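Local coordinates for probable fumarate reductase Ifc3 (Shewanella frigidimarina, PDB 1QO8), which reduces fumarate to succinate in vitro in an essentially one-way reaction, using one FAD and four covalently bound haems c per subunit, at residues D190-V204 with G532-A544. Sequence-based numbering, arbitrary orientation.
With FAD (flavin-adenine dinucleotide), chain G.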
loop_
_atom_site.group_PDB
_atom_site.type_symbol
_atom_site.label_atom_id
_atom_site.label_comp_id
_atom_site.label_asym_id
_atom_site.label_seq_id
_atom_site.Cartn_x
_atom_site.Cartn_y
_atom_site.Cartn_z
ATOM N N ASP A 190 -16.082 14.191 -15.863
ATOM C CA ASP A 190 -16.540 12.811 -15.899
ATOM C C ASP A 190 -15.509 11.880 -15.283
ATOM O O ASP A 190 -15.822 10.925 -14.556
ATOM C CB ASP A 190 -16.798 12.387 -17.371
ATOM C CG ASP A 190 -18.068 12.935 -18.023
ATOM O OD1 ASP A 190 -18.834 13.720 -17.440
ATOM O OD2 ASP A 190 -18.359 12.619 -19.210
ATOM N N ALA A 191 -14.235 12.068 -15.661
ATOM C CA ALA A 191 -13.170 11.250 -15.080
ATOM C C ALA A 191 -13.079 11.465 -13.564
ATOM O O ALA A 191 -12.876 10.536 -12.754
ATOM C CB ALA A 191 -11.817 11.578 -15.767
ATOM N N MET A 192 -13.135 12.741 -13.157
ATOM C CA MET A 192 -12.897 13.054 -11.731
ATOM C C MET A 192 -13.943 12.395 -10.863
ATOM O O MET A 192 -13.755 11.824 -9.798
ATOM C CB MET A 192 -12.818 14.575 -11.531
ATOM C CG MET A 192 -11.555 15.162 -12.172
ATOM S SD MET A 192 -10.018 14.621 -11.401
ATOM C CE MET A 192 -10.301 15.141 -9.692
ATOM N N LYS A 193 -15.177 12.458 -11.374
ATOM C CA LYS A 193 -16.349 11.872 -10.752
ATOM C C LYS A 193 -16.240 10.349 -10.786
ATOM O O LYS A 193 -16.564 9.660 -9.795
ATOM C CB LYS A 193 -17.585 12.365 -11.516
ATOM C CG LYS A 193 -18.830 11.636 -11.048
ATOM C CD LYS A 193 -20.110 12.045 -11.762
ATOM C CE LYS A 193 -21.259 11.286 -11.107
ATOM N NZ LYS A 193 -22.530 11.385 -11.872
ATOM N N GLY A 194 -15.796 9.840 -11.957
ATOM C CA GLY A 194 -15.688 8.352 -12.039
ATOM C C GLY A 194 -14.606 7.886 -11.043
ATOM O O GLY A 194 -14.735 6.851 -10.439
ATOM N N GLY A 195 -13.549 8.667 -10.817
ATOM C CA GLY A 195 -12.523 8.339 -9.838
ATOM C C GLY A 195 -12.806 8.661 -8.391
ATOM O O GLY A 195 -11.873 8.714 -7.563
ATOM N N ARG A 196 -14.031 9.028 -8.018
ATOM C CA ARG A 196 -14.433 9.534 -6.710
ATOM C C ARG A 196 -13.703 10.778 -6.248
ATOM O O ARG A 196 -13.500 10.996 -5.045
ATOM C CB ARG A 196 -14.314 8.512 -5.561
ATOM C CG ARG A 196 -15.051 7.204 -5.864
ATOM C CD ARG A 196 -14.884 6.156 -4.747
ATOM N NE ARG A 196 -15.254 4.856 -5.347
ATOM C CZ ARG A 196 -14.933 3.708 -4.814
ATOM N NH1 ARG A 196 -14.243 3.728 -3.637
ATOM N NH2 ARG A 196 -15.266 2.524 -5.372
ATOM N N GLN A 197 -13.234 11.625 -7.146
ATOM C CA GLN A 197 -12.606 12.890 -6.946
ATOM C C GLN A 197 -11.182 12.697 -6.421
ATOM O O GLN A 197 -10.571 13.694 -6.083
ATOM C CB GLN A 197 -13.395 13.917 -6.111
ATOM C CG GLN A 197 -14.759 14.264 -6.686
ATOM C CD GLN A 197 -14.733 15.053 -7.986
ATOM O OE1 GLN A 197 -15.666 14.966 -8.788
ATOM N NE2 GLN A 197 -13.739 15.839 -8.316
ATOM N N GLN A 198 -10.559 11.552 -6.604
ATOM C CA GLN A 198 -9.209 11.266 -6.091
ATOM C C GLN A 198 -8.113 11.386 -7.146
ATOM O O GLN A 198 -6.903 11.379 -6.800
ATOM C CB GLN A 198 -9.276 9.864 -5.499
ATOM C CG GLN A 198 -10.098 9.762 -4.199
ATOM C CD GLN A 198 -9.498 10.637 -3.119
ATOM O OE1 GLN A 198 -8.295 10.829 -2.968
ATOM N NE2 GLN A 198 -10.240 11.316 -2.286
ATOM N N ASN A 199 -8.524 11.470 -8.419
ATOM C CA ASN A 199 -7.598 11.523 -9.521
ATOM C C ASN A 199 -6.732 12.789 -9.354
ATOM O O ASN A 199 -7.250 13.776 -8.880
ATOM C CB ASN A 199 -8.129 11.632 -10.958
ATOM C CG ASN A 199 -9.368 10.824 -11.262
ATOM O OD1 ASN A 199 -9.558 10.153 -12.307
ATOM N ND2 ASN A 199 -10.322 10.945 -10.385
ATOM N N ASP A 200 -5.481 12.697 -9.705
ATOM C CA ASP A 200 -4.619 13.840 -9.938
ATOM C C ASP A 200 -5.141 14.671 -11.118
ATOM O O ASP A 200 -4.942 14.401 -12.324
ATOM C CB ASP A 200 -3.206 13.316 -10.168
ATOM C CG ASP A 200 -2.192 14.440 -10.269
ATOM O OD1 ASP A 200 -2.486 15.593 -10.621
ATOM O OD2 ASP A 200 -1.000 14.261 -10.009
ATOM N N ILE A 201 -5.773 15.798 -10.747
ATOM C CA ILE A 201 -6.483 16.670 -11.669
ATOM C C ILE A 201 -5.563 17.159 -12.765
ATOM O O ILE A 201 -6.074 17.375 -13.865
ATOM C CB ILE A 201 -7.223 17.855 -11.005
ATOM C CG1 ILE A 201 -8.012 18.688 -11.994
ATOM C CG2 ILE A 201 -6.227 18.791 -10.295
ATOM C CD1 ILE A 201 -9.347 18.199 -12.458
ATOM N N LYS A 202 -4.272 17.299 -12.513
ATOM C CA LYS A 202 -3.352 17.697 -13.549
ATOM C C LYS A 202 -3.132 16.594 -14.585
ATOM O O LYS A 202 -2.959 16.886 -15.777
ATOM C CB LYS A 202 -2.003 18.132 -12.944
ATOM C CG LYS A 202 -2.166 19.036 -11.751
ATOM C CD LYS A 202 -1.014 19.039 -10.771
ATOM C CE LYS A 202 -0.326 17.712 -10.497
ATOM N NZ LYS A 202 -0.046 17.583 -9.025
ATOM N N LEU A 203 -3.133 15.344 -14.093
ATOM C CA LEU A 203 -2.897 14.258 -15.076
ATOM C C LEU A 203 -4.158 14.133 -15.928
ATOM O O LEU A 203 -4.078 13.985 -17.152
ATOM C CB LEU A 203 -2.511 13.008 -14.297
ATOM C CG LEU A 203 -1.242 13.015 -13.458
ATOM C CD1 LEU A 203 -1.046 11.625 -12.847
ATOM C CD2 LEU A 203 -0.019 13.405 -14.299
ATOM N N VAL A 204 -5.324 14.273 -15.291
ATOM C CA VAL A 204 -6.613 14.190 -15.954
ATOM C C VAL A 204 -6.777 15.236 -17.041
ATOM O O VAL A 204 -7.338 14.912 -18.102
ATOM C CB VAL A 204 -7.805 14.223 -14.975
ATOM C CG1 VAL A 204 -9.152 14.071 -15.635
ATOM C CG2 VAL A 204 -7.603 13.024 -14.027
ATOM N N GLY A 532 0.077 5.332 -11.050
ATOM C CA GLY A 532 -1.147 5.504 -10.267
ATOM C C GLY A 532 -1.654 6.907 -10.429
ATOM O O GLY A 532 -0.850 7.723 -10.964
ATOM N N GLY A 533 -2.807 7.442 -10.088
ATOM C CA GLY A 533 -3.096 8.841 -10.287
ATOM C C GLY A 533 -3.946 9.289 -11.465
ATOM O O GLY A 533 -4.607 10.349 -11.390
ATOM N N VAL A 534 -3.955 8.711 -12.632
ATOM C CA VAL A 534 -4.782 9.135 -13.762
ATOM C C VAL A 534 -6.264 8.863 -13.464
ATOM O O VAL A 534 -7.111 9.666 -13.733
ATOM C CB VAL A 534 -4.315 8.404 -15.045
ATOM C CG1 VAL A 534 -5.228 8.875 -16.208
ATOM C CG2 VAL A 534 -2.888 8.822 -15.333
ATOM N N HIS A 535 -6.589 7.733 -12.838
ATOM C CA HIS A 535 -7.900 7.219 -12.611
ATOM C C HIS A 535 -8.427 7.332 -11.181
ATOM O O HIS A 535 -9.600 6.993 -10.931
ATOM C CB HIS A 535 -7.965 5.720 -13.012
ATOM C CG HIS A 535 -7.508 5.511 -14.417
ATOM N ND1 HIS A 535 -6.362 4.771 -14.719
ATOM C CD2 HIS A 535 -8.011 5.980 -15.597
ATOM C CE1 HIS A 535 -6.195 4.741 -16.029
ATOM N NE2 HIS A 535 -7.166 5.490 -16.573
ATOM N N GLY A 536 -7.641 7.960 -10.302
ATOM C CA GLY A 536 -8.053 7.962 -8.896
ATOM C C GLY A 536 -8.569 6.631 -8.427
ATOM O O GLY A 536 -7.861 5.612 -8.559
ATOM N N TYR A 537 -9.713 6.588 -7.767
ATOM C CA TYR A 537 -10.182 5.300 -7.197
ATOM C C TYR A 537 -10.960 4.469 -8.187
ATOM O O TYR A 537 -11.352 3.358 -7.802
ATOM C CB TYR A 537 -11.029 5.544 -5.927
ATOM C CG TYR A 537 -10.308 6.046 -4.702
ATOM C CD1 TYR A 537 -8.959 6.407 -4.741
ATOM C CD2 TYR A 537 -10.965 6.137 -3.469
ATOM C CE1 TYR A 537 -8.304 6.843 -3.600
ATOM C CE2 TYR A 537 -10.325 6.580 -2.311
ATOM C CZ TYR A 537 -8.990 6.919 -2.388
ATOM O OH TYR A 537 -8.296 7.339 -1.285
ATOM N N ASN A 538 -11.177 4.863 -9.451
ATOM C CA ASN A 538 -11.983 3.932 -10.306
ATOM C C ASN A 538 -11.742 4.287 -11.743
ATOM O O ASN A 538 -12.006 5.445 -12.101
ATOM C CB ASN A 538 -13.460 4.048 -9.931
ATOM C CG ASN A 538 -14.311 3.088 -10.757
ATOM O OD1 ASN A 538 -14.114 1.882 -10.811
ATOM N ND2 ASN A 538 -15.229 3.641 -11.537
ATOM N N ARG A 539 -11.267 3.348 -12.559
ATOM C CA ARG A 539 -10.998 3.652 -13.987
ATOM C C ARG A 539 -12.351 3.674 -14.727
ATOM O O ARG A 539 -13.045 2.671 -14.528
ATOM C CB ARG A 539 -10.131 2.524 -14.576
ATOM C CG ARG A 539 -9.868 2.488 -16.077
ATOM C CD ARG A 539 -9.413 1.124 -16.620
ATOM N NE ARG A 539 -10.563 0.213 -16.377
ATOM C CZ ARG A 539 -11.526 -0.152 -17.216
ATOM N NH1 ARG A 539 -11.399 0.284 -18.474
ATOM N NH2 ARG A 539 -12.558 -0.884 -16.815
ATOM N N LEU A 540 -12.653 4.697 -15.531
ATOM C CA LEU A 540 -13.701 4.552 -16.547
ATOM C C LEU A 540 -13.339 3.827 -17.820
ATOM O O LEU A 540 -12.236 3.945 -18.399
ATOM C CB LEU A 540 -14.155 5.998 -16.923
ATOM C CG LEU A 540 -14.724 6.799 -15.738
ATOM C CD1 LEU A 540 -15.405 8.097 -16.144
ATOM C CD2 LEU A 540 -15.797 5.966 -15.013
ATOM N N GLY A 541 -14.234 3.049 -18.395
ATOM C CA GLY A 541 -14.056 2.389 -19.706
ATOM C C GLY A 541 -13.584 3.382 -20.769
ATOM O O GLY A 541 -14.116 4.495 -20.863
ATOM N N GLY A 542 -12.448 3.149 -21.439
ATOM C CA GLY A 542 -11.915 3.956 -22.472
ATOM C C GLY A 542 -10.771 4.891 -22.075
ATOM O O GLY A 542 -9.997 5.405 -22.905
ATOM N N ASN A 543 -10.646 5.113 -20.761
ATOM C CA ASN A 543 -9.654 6.073 -20.282
ATOM C C ASN A 543 -8.276 5.469 -20.097
ATOM O O ASN A 543 -7.269 6.169 -20.248
ATOM C CB ASN A 543 -10.174 6.584 -18.917
ATOM C CG ASN A 543 -10.999 7.836 -19.127
ATOM O OD1 ASN A 543 -11.164 8.276 -20.271
ATOM N ND2 ASN A 543 -11.471 8.406 -18.047
ATOM N N ALA A 544 -8.206 4.184 -19.781
ATOM C CA ALA A 544 -6.858 3.563 -19.616
ATOM C C ALA A 544 -6.134 3.353 -20.935
ATOM O O ALA A 544 -4.910 3.543 -21.023
ATOM C CB ALA A 544 -7.008 2.197 -18.980
HETATM P PA FAD G . 0.100 -3.687 -20.863
HETATM O O1A FAD G . -0.634 -3.603 -22.166
HETATM O O2A FAD G . -0.172 -4.672 -19.973
HETATM O O5B FAD G . 1.514 -4.178 -21.340
HETATM C C5B FAD G . 2.695 -4.243 -20.439
HETATM C C4B FAD G . 3.872 -5.010 -21.227
HETATM O O4B FAD G . 5.005 -5.013 -20.228
HETATM C C3B FAD G . 3.545 -6.531 -21.392
HETATM O O3B FAD G . 3.481 -7.067 -22.637
HETATM C C2B FAD G . 4.354 -7.247 -20.250
HETATM O O2B FAD G . 4.796 -8.591 -20.563
HETATM C C1B FAD G . 5.562 -6.387 -20.243
HETATM N N9A FAD G . 6.299 -6.436 -18.974
HETATM C C8A FAD G . 5.803 -6.534 -17.698
HETATM N N7A FAD G . 6.748 -6.673 -16.808
HETATM C C5A FAD G . 7.943 -6.665 -17.520
HETATM C C6A FAD G . 9.336 -6.867 -17.132
HETATM N N6A FAD G . 9.733 -7.056 -15.903
HETATM N N1A FAD G . 10.222 -6.764 -18.154
HETATM C C2A FAD G . 9.852 -6.650 -19.475
HETATM N N3A FAD G . 8.587 -6.479 -19.920
HETATM C C4A FAD G . 7.698 -6.527 -18.892
HETATM N N1 FAD G . -9.187 0.028 -20.941
HETATM C C2 FAD G . -9.725 0.929 -21.718
HETATM O O2 FAD G . -9.612 2.109 -21.655
HETATM N N3 FAD G . -10.568 0.585 -22.818
HETATM C C4 FAD G . -10.768 -0.778 -23.013
HETATM O O4 FAD G . -11.503 -1.141 -23.886
HETATM C C4X FAD G . -10.204 -1.758 -22.087
HETATM N N5 FAD G . -10.461 -3.065 -22.251
HETATM C C5X FAD G . -9.882 -3.992 -21.452
HETATM C C6 FAD G . -10.180 -5.341 -21.689
HETATM C C7 FAD G . -9.603 -6.307 -20.900
HETATM C C7M FAD G . -9.866 -7.767 -21.089
HETATM C C8 FAD G . -8.672 -5.895 -19.879
HETATM C C8M FAD G . -7.981 -6.943 -19.061
HETATM C C9 FAD G . -8.355 -4.578 -19.666
HETATM C C9A FAD G . -8.935 -3.594 -20.431
HETATM N N10 FAD G . -8.716 -2.209 -20.284
HETATM C C10 FAD G . -9.313 -1.296 -21.065
HETATM C "C1'" FAD G . -7.513 -1.727 -19.534
HETATM C "C2'" FAD G . -6.390 -1.316 -20.545
HETATM O "O2'" FAD G . -6.504 -2.384 -21.545
HETATM C "C3'" FAD G . -5.056 -1.618 -19.819
HETATM O "O3'" FAD G . -4.950 -0.850 -18.613
HETATM C "C4'" FAD G . -3.932 -0.899 -20.639
HETATM O "O4'" FAD G . -3.907 -1.634 -21.901
HETATM C "C5'" FAD G . -2.589 -1.211 -19.888
HETATM O "O5'" FAD G . -1.504 -0.839 -20.950
HETATM P P FAD G . 0.000 -0.842 -20.619
HETATM O O1P FAD G . 0.665 -0.382 -21.896
HETATM O O2P FAD G . 0.084 -0.089 -19.448
HETATM O O3P FAD G . 0.251 -2.211 -20.216
HETATM O O HOH W 1 -11.523 8.067 -13.440
HETATM O O HOH W 2 -6.816 9.835 -0.971
#
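Q198 lies over one face of the Y537 ring. Its CG stands 3.4 Å from the ring centroid, 7° off the normal, a CH-pi contact. The Q198 chain bends at chi2 (-61°), which carries the amide on toward the phenol end. There water 2 bridges Q198 OE1 and Y537 OH. R196 reaches the ring edge with NH1. With Y537 replaced by an alanine, the Q198 methylenes would probably lose their aromatic face and water 2 its phenol partner.

Backbone bonds bring the two residues together. Y537 N donates to G195 O at 3.0 Å, and Q198 N reaches the same oxygen from the opposite face of its plane. Farther along, D200 N donates to G533 O at 3.0 Å. G194 allows close approach: a side chain there would strike L540 CD2, which rests 3.8 Å from G194 CA.

A Schellman motif ends helix 184-194, and D200 caps helix 201-220 through K202 N. W356 stacks on Y537, and R196 NH1 is hydrogen-bonded to S518 OG of the second subunit. Within the FAD-binding domain, loop 532-542 runs to the cofactor, where G542 N makes a weak hydrogen bond to FAD O2. It leads into helix 543-563, while H535 and R539 pack on strand 489-505.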